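Odorant binding protein 4 (Chrysopa pallens, PDB 6JPM) probably binds small odorant molecules, as other secreted members of the PBP/GOBP family of insect odorant-binding proteins do. Local coordinates at residues A101-F104 with A105-L108; M44-M47 with N48-E52; L62-S65 with A66-Q70. One frame throughout, in Å; residues are numbered along the deposited sequence.

Contact 1 of 3, residues A101-F104 with A105-L108; sequences AYNF and AKCL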
loop_
_atom_site.group_PDB
_atom_site.type_symbol
_atom_site.label_atom_id
_atom_site.label_comp_id
_atom_site.label_asym_id
_atom_site.label_seq_id
_atom_site.Cartn_x
_atom_site.Cartn_y
_atom_site.Cartn_z
ATOM N N ALA A 101 3.592 7.970 -1.754
ATOM C CA ALA A 101 3.128 6.612 -1.467
ATOM C C ALA A 101 2.612 6.486 -0.036
ATOM O O ALA A 101 1.603 5.813 0.212
ATOM C CB ALA A 101 4.236 5.600 -1.721
ATOM N N TYR A 102 3.297 7.121 0.911
ATOM C CA TYR A 102 2.842 7.114 2.297
ATOM C C TYR A 102 1.476 7.780 2.426
ATOM O O TYR A 102 0.562 7.234 3.049
ATOM C CB TYR A 102 3.865 7.843 3.160
ATOM C CG TYR A 102 3.445 8.108 4.576
ATOM C CD1 TYR A 102 3.585 7.123 5.564
ATOM C CD2 TYR A 102 2.971 9.357 4.954
ATOM C CE1 TYR A 102 3.233 7.384 6.890
ATOM C CE2 TYR A 102 2.610 9.621 6.267
ATOM C CZ TYR A 102 2.739 8.630 7.229
ATOM O OH TYR A 102 2.384 8.903 8.532
ATOM N N ASN A 103 1.316 8.968 1.826
ATOM C CA ASN A 103 0.035 9.665 1.915
ATOM C C ASN A 103 -1.072 8.882 1.224
ATOM O O ASN A 103 -2.195 8.813 1.727
ATOM C CB ASN A 103 0.151 11.067 1.308
ATOM C CG ASN A 103 0.904 12.019 2.209
ATOM O OD1 ASN A 103 0.836 11.903 3.437
ATOM N ND2 ASN A 103 1.650 12.954 1.605
ATOM N N PHE A 104 -0.781 8.323 0.049
ATOM C CA PHE A 104 -1.722 7.432 -0.623
ATOM C C PHE A 104 -2.117 6.264 0.281
ATOM O O PHE A 104 -3.299 5.934 0.392
ATOM C CB PHE A 104 -1.094 6.923 -1.927
ATOM C CG PHE A 104 -1.968 5.965 -2.710
ATOM C CD1 PHE A 104 -3.188 6.381 -3.248
ATOM C CD2 PHE A 104 -1.556 4.657 -2.935
ATOM C CE1 PHE A 104 -3.993 5.503 -3.990
ATOM C CE2 PHE A 104 -2.348 3.773 -3.659
ATOM C CZ PHE A 104 -3.575 4.200 -4.186
ATOM N N ALA A 105 -1.136 5.638 0.949
ATOM C CA ALA A 105 -1.424 4.492 1.810
ATOM C C ALA A 105 -2.315 4.880 2.984
ATOM O O ALA A 105 -3.247 4.148 3.336
ATOM C CB ALA A 105 -0.121 3.877 2.322
ATOM N N LYS A 106 -2.011 6.002 3.641
ATOM C CA LYS A 106 -2.854 6.449 4.752
ATOM C C LYS A 106 -4.285 6.637 4.284
ATOM O O LYS A 106 -5.230 6.292 4.998
ATOM C CB LYS A 106 -2.355 7.778 5.339
ATOM C CG LYS A 106 -0.982 7.755 5.951
ATOM C CD LYS A 106 -0.792 8.979 6.835
ATOM C CE LYS A 106 -1.044 10.262 6.071
ATOM N NZ LYS A 106 -0.740 11.468 6.883
ATOM N N CYS A 107 -4.459 7.210 3.086
ATOM C CA CYS A 107 -5.801 7.417 2.554
ATOM C C CYS A 107 -6.503 6.082 2.347
ATOM O O CYS A 107 -7.676 5.918 2.711
ATOM C CB CYS A 107 -5.730 8.203 1.241
ATOM S SG CYS A 107 -7.369 8.574 0.523
ATOM N N LEU A 108 -5.796 5.117 1.753
ATOM C CA LEU A 108 -6.404 3.822 1.482
ATOM C C LEU A 108 -6.896 3.178 2.767
ATOM O O LEU A 108 -8.007 2.636 2.816
ATOM C CB LEU A 108 -5.411 2.893 0.794
ATOM C CG LEU A 108 -5.119 3.166 -0.674
ATOM C CD1 LEU A 108 -4.160 2.106 -1.161
ATOM C CD2 LEU A 108 -6.406 3.172 -1.496
HETATM O O HOH W 1 1.300 11.352 8.801
#
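Lys106 lays its aliphatic chain across one face of the Tyr102 ring, one turn back along the same helix. Lys106 CG stands 4.1 Å from the centroid of the Tyr102 ring, 15° off the normal, a CH-pi contact, while CD comes to 3.5 Å from Tyr102 CE2. The tyrosine can offer that face because its CG is anti to the backbone N (chi1 171°), which swings the ring toward the following turn. A bend at chi3 (-56°) carries the ammonium past the ring rim, where one water, lying in the ring plane, accepts from Lys106 NZ at 2.8 Å and also bonds Tyr102 OH. Asn103 runs beside the lysine, OD1 resting 3.6 Å from Lys106 CE, while its ND2 is tied to Thr94 O. The same i to i+4 pattern returns with Phe104 and Leu108: Leu108 CG sits over the phenyl face, and CD1 reaches 3.5 Å from Phe104 CE2. Regular backbone bonds from Ala105, Lys106, Cys107 and Leu108 hold the turn. Around it, Ala101, Tyr102 and Ala105 pack on helix 41-53, Ala105 and Lys106 meet Phe32 of helix 26-32, and Phe104 and Leu108 lean on helix 76-89, to which Cys107 is joined by its disulfide with Cys89.

Contact 2 of 3, residues M44-M47 with N48-E52; sequences MCYM and NCILE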
loop_
_atom_site.group_PDB
_atom_site.type_symbol
_atom_site.label_atom_id
_atom_site.label_comp_id
_atom_site.label_asym_id
_atom_site.label_seq_id
_atom_site.Cartn_x
_atom_site.Cartn_y
_atom_site.Cartn_z
ATOM N N MET A 44 7.640 6.028 5.823
ATOM C CA MET A 44 7.299 6.628 4.507
ATOM C C MET A 44 8.020 5.884 3.382
ATOM O O MET A 44 7.385 5.483 2.471
ATOM C CB MET A 44 7.595 8.127 4.449
ATOM C CG MET A 44 6.616 8.942 5.232
ATOM S SD MET A 44 6.595 10.706 5.062
ATOM C CE MET A 44 8.313 11.094 4.830
ATOM N N CYS A 45 9.304 5.657 3.544
ATOM C CA CYS A 45 10.100 4.970 2.516
ATOM C C CYS A 45 9.699 3.503 2.409
ATOM O O CYS A 45 9.724 3.025 1.354
ATOM C CB CYS A 45 11.579 5.302 2.627
ATOM S SG CYS A 45 11.846 7.047 2.246
ATOM N N TYR A 46 9.272 2.892 3.505
ATOM C CA TYR A 46 8.773 1.499 3.461
ATOM C C TYR A 46 7.530 1.447 2.571
ATOM O O TYR A 46 7.474 0.617 1.772
ATOM C CB TYR A 46 8.504 0.917 4.847
ATOM C CG TYR A 46 7.805 -0.410 4.832
ATOM C CD1 TYR A 46 8.504 -1.573 4.626
ATOM C CD2 TYR A 46 6.441 -0.502 5.009
ATOM C CE1 TYR A 46 7.870 -2.791 4.632
ATOM C CE2 TYR A 46 5.791 -1.714 5.030
ATOM C CZ TYR A 46 6.512 -2.865 4.818
ATOM O OH TYR A 46 5.921 -4.063 4.795
ATOM N N MET A 47 6.568 2.330 2.802
ATOM C CA MET A 47 5.337 2.387 1.980
ATOM C C MET A 47 5.694 2.652 0.502
ATOM O O MET A 47 5.103 2.056 -0.353
ATOM C CB MET A 47 4.315 3.390 2.521
ATOM C CG MET A 47 3.593 2.954 3.799
ATOM S SD MET A 47 3.378 1.198 4.082
ATOM C CE MET A 47 2.142 0.824 2.866
ATOM N N ASN A 48 6.653 3.524 0.242
ATOM C CA ASN A 48 7.113 3.793 -1.135
ATOM C C ASN A 48 7.675 2.506 -1.757
ATOM O O ASN A 48 7.338 2.197 -2.836
ATOM C CB ASN A 48 8.120 4.922 -1.199
ATOM C CG ASN A 48 8.440 5.261 -2.632
ATOM O OD1 ASN A 48 7.588 5.644 -3.386
ATOM N ND2 ASN A 48 9.656 5.035 -3.024
ATOM N N CYS A 49 8.519 1.819 -1.014
ATOM C CA CYS A 49 9.134 0.551 -1.437
ATOM C C CYS A 49 8.027 -0.461 -1.729
ATOM O O CYS A 49 8.095 -1.036 -2.710
ATOM C CB CYS A 49 10.074 0.004 -0.381
ATOM S SG CYS A 49 10.879 -1.543 -0.843
ATOM N N ILE A 50 7.055 -0.613 -0.849
ATOM C CA ILE A 50 5.995 -1.599 -1.043
ATOM C C ILE A 50 5.205 -1.281 -2.309
ATOM O O ILE A 50 5.001 -2.144 -3.169
ATOM C CB ILE A 50 5.074 -1.649 0.190
ATOM C CG1 ILE A 50 5.762 -2.348 1.387
ATOM C CG2 ILE A 50 3.741 -2.300 -0.169
ATOM C CD1 ILE A 50 6.187 -3.807 1.139
ATOM N N LEU A 51 4.748 -0.036 -2.439
ATOM C CA LEU A 51 3.895 0.327 -3.567
ATOM C C LEU A 51 4.678 0.415 -4.871
ATOM O O LEU A 51 4.116 0.166 -5.937
ATOM C CB LEU A 51 3.163 1.636 -3.272
ATOM C CG LEU A 51 2.070 1.493 -2.211
ATOM C CD1 LEU A 51 1.765 2.841 -1.580
ATOM C CD2 LEU A 51 0.795 0.870 -2.845
ATOM N N GLU A 52 5.969 0.746 -4.822
ATOM C CA GLU A 52 6.786 0.596 -6.028
ATOM C C GLU A 52 6.902 -0.874 -6.423
ATOM O O GLU A 52 6.766 -1.223 -7.598
ATOM C CB GLU A 52 8.179 1.191 -5.822
ATOM C CG GLU A 52 8.263 2.704 -6.034
ATOM C CD GLU A 52 9.698 3.210 -5.947
ATOM O OE1 GLU A 52 10.593 2.386 -5.650
ATOM O OE2 GLU A 52 9.936 4.419 -6.162
HETATM O O HOH W 2 11.543 3.595 -0.966
#
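Helix 41-53 is the twice-anchored helix of this disulfide-bridged, mainly helical fold of the PBP/GOBP family: Cys45 is bonded to Cys98 and Cys49, one turn on, to Cys18 of helix 4-22. Beside these anchors, Tyr46 and Ile50, each next in sequence to one of the cysteines, make the main side-chain contact. Ile50 CG1 lies over one face of the Tyr46 ring, 3.8 Å from its centroid and 20° off the normal, displaced toward the phenolic end, so that its closest ring atom is Tyr46 CZ at 3.5 Å. Ile50 CD1 continues outward to 3.7 Å from Tyr46 OH. With CG1 beside its own backbone N (chi1 -73°), the isoleucine sends its longer branch back toward the preceding turn and the ring. The hydroxyl is held by Pro119 O at the chain's C-terminus, and the ring also packs on Arg15, Cys18 and Thr22 of helix 4-22. Putting an alanine at Tyr46 would probably leave Ile50 CG1 without its aromatic cover and Pro119 O without this hydroxyl partner. Met47, its chain bent at chi2 and chi3, packs on Tyr116 and Leu118, while Leu51 keeps its CD1 3.6 Å from Met47 O. On the flank bearing Asn48, a water donates to Cys45 O at 3.0 Å and accepts from Asn48 ND2, which also gives a weak bond to Glu52 OE2 at 3.2 Å.

Contact 3 of 3, residues L62-S65 with A66-Q70; sequences LDMS and AVEQQ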
loop_
_atom_site.group_PDB
_atom_site.type_symbol
_atom_site.label_atom_id
_atom_site.label_comp_id
_atom_site.label_asym_id
_atom_site.label_seq_id
_atom_site.Cartn_x
_atom_site.Cartn_y
_atom_site.Cartn_z
ATOM N N LEU A 62 0.679 7.708 -8.609
ATOM C CA LEU A 62 -0.234 6.569 -8.802
ATOM C C LEU A 62 -0.281 6.211 -10.291
ATOM O O LEU A 62 -0.491 7.076 -11.092
ATOM C CB LEU A 62 -1.604 6.945 -8.250
ATOM C CG LEU A 62 -2.671 5.874 -8.381
ATOM C CD1 LEU A 62 -2.241 4.592 -7.698
ATOM C CD2 LEU A 62 -3.985 6.361 -7.809
ATOM N N ASP A 63 0.013 4.970 -10.614
ATOM C CA ASP A 63 -0.023 4.494 -12.009
ATOM C C ASP A 63 -1.382 3.846 -12.226
ATOM O O ASP A 63 -1.507 2.686 -11.939
ATOM C CB ASP A 63 1.123 3.543 -12.340
ATOM C CG ASP A 63 1.096 3.064 -13.775
ATOM O OD1 ASP A 63 0.099 3.259 -14.406
ATOM O OD2 ASP A 63 2.074 2.528 -14.217
ATOM N N MET A 64 -2.350 4.627 -12.692
ATOM C CA MET A 64 -3.703 4.117 -12.893
ATOM C C MET A 64 -3.753 2.942 -13.867
ATOM O O MET A 64 -4.721 2.175 -13.838
ATOM C CB MET A 64 -4.624 5.242 -13.379
ATOM C CG MET A 64 -5.011 6.242 -12.296
ATOM S SD MET A 64 -5.771 5.512 -10.815
ATOM C CE MET A 64 -7.018 4.436 -11.526
ATOM N N SER A 65 -2.733 2.770 -14.712
ATOM C CA SER A 65 -2.692 1.608 -15.596
ATOM C C SER A 65 -2.432 0.335 -14.808
ATOM O O SER A 65 -3.144 -0.664 -14.971
ATOM C CB SER A 65 -1.619 1.793 -16.669
ATOM O OG SER A 65 -1.851 2.971 -17.414
ATOM N N ALA A 66 -1.402 0.345 -13.957
ATOM C CA ALA A 66 -1.136 -0.801 -13.094
ATOM C C ALA A 66 -2.331 -1.109 -12.202
ATOM O O ALA A 66 -2.610 -2.275 -11.903
ATOM C CB ALA A 66 0.111 -0.548 -12.241
ATOM N N VAL A 67 -3.035 -0.075 -11.743
ATOM C CA VAL A 67 -4.205 -0.306 -10.905
ATOM C C VAL A 67 -5.248 -1.115 -11.667
ATOM O O VAL A 67 -5.864 -2.037 -11.116
ATOM C CB VAL A 67 -4.775 1.035 -10.409
ATOM C CG1 VAL A 67 -6.144 0.841 -9.790
ATOM C CG2 VAL A 67 -3.831 1.671 -9.406
ATOM N N GLU A 68 -5.438 -0.809 -12.955
ATOM C CA GLU A 68 -6.491 -1.471 -13.723
ATOM C C GLU A 68 -6.113 -2.899 -14.107
ATOM O O GLU A 68 -6.976 -3.782 -14.112
ATOM C CB GLU A 68 -6.832 -0.646 -14.962
ATOM C CG GLU A 68 -7.557 0.648 -14.629
ATOM C CD GLU A 68 -7.556 1.625 -15.778
ATOM O OE1 GLU A 68 -7.490 1.173 -16.943
ATOM O OE2 GLU A 68 -7.614 2.847 -15.520
ATOM N N GLN A 69 -4.839 -3.154 -14.420
ATOM C CA GLN A 69 -4.430 -4.521 -14.732
ATOM C C GLN A 69 -4.639 -5.440 -13.540
ATOM O O GLN A 69 -5.002 -6.611 -13.705
ATOM C CB GLN A 69 -2.962 -4.561 -15.172
ATOM C CG GLN A 69 -2.518 -5.871 -15.840
ATOM C CD GLN A 69 -2.175 -6.999 -14.858
ATOM O OE1 GLN A 69 -2.116 -6.799 -13.642
ATOM N NE2 GLN A 69 -1.938 -8.193 -15.395
ATOM N N GLN A 70 -4.413 -4.933 -12.330
ATOM C CA GLN A 70 -4.322 -5.799 -11.165
ATOM C C GLN A 70 -5.648 -5.977 -10.434
ATOM O O GLN A 70 -5.803 -6.965 -9.701
ATOM C CB GLN A 70 -3.236 -5.257 -10.232
ATOM C CG GLN A 70 -1.885 -5.239 -10.940
ATOM C CD GLN A 70 -0.795 -4.507 -10.187
ATOM O OE1 GLN A 70 -0.967 -4.124 -9.033
ATOM N NE2 GLN A 70 0.341 -4.307 -10.851
#
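Residues 62 and 63 keep extended backbone angles, and at Met64 the chain turns into helix 64-70, with Asp63 as its N-cap. The first full turn closes when Val67 N donates to Asp63 O at 3.2 Å, in the carbonyl plane. The next bond is more skewed: Glu68 N approaches Met64 O from above the carbonyl plane, with an N-H...O angle of 142°, and gives a weak second bond to Ser65 O. Gln69 N then meets Ser65 O in a straighter bond.

The cap is made by one carboxylate oxygen. Asp63 CG is anti to its own N (chi1 -179°), which turns the group back over the start of the helix. There Asp63 OD1 accepts from Ser65 N at 2.9 Å, on its anti side and 28° out of the carboxylate plane, and more weakly from Ala66 N at 3.3 Å. Asp63 CG also rests 4.0 Å from Ala66 CB. The apolar side is built on Val67, whose two methyls serve different neighbours: CG2 meets Leu62 CD1 at 3.7 Å, the two side chains crossing nearly at right angles, and CG1 lies 4.1 Å from Met64 CE, with the methionine running alongside.

Chemically, the contact splits in two. Asp63 OD1 caps the amides of Ser65 and, weakly, Ala66, which have no preceding turn to bond to, and the carboxylate's negative charge probably interacts favourably with the helix dipole, while Leu62 and Val67 pack on Ile56 from a loop, and Met64 and Val67 on Ile86, joining the first turn to helix 76-89.

Overall arrangement
Contacts 1 and 2 lie on two helices packed against each other, their centres 10 Å apart. Tyr102 CG comes within 3.3 Å of Met44 CG, Ala101 CB within 3.4 Å of Asn48 CA, and Ala105 CB rests 3.8 Å from Met47 CE, small alanines thus fitting against helix 41-53. Contact 3 lies farther out, its centre about 13 Å from that of the chain, and joins contact 1 where Phe104 CZ meets Leu62 CD1 at 3.8 Å. It does not touch contact 2: their nearest atoms are about 7 Å apart. Helix 99-111 therefore touches both other contacts. All three are packing within the helical framework of the fold.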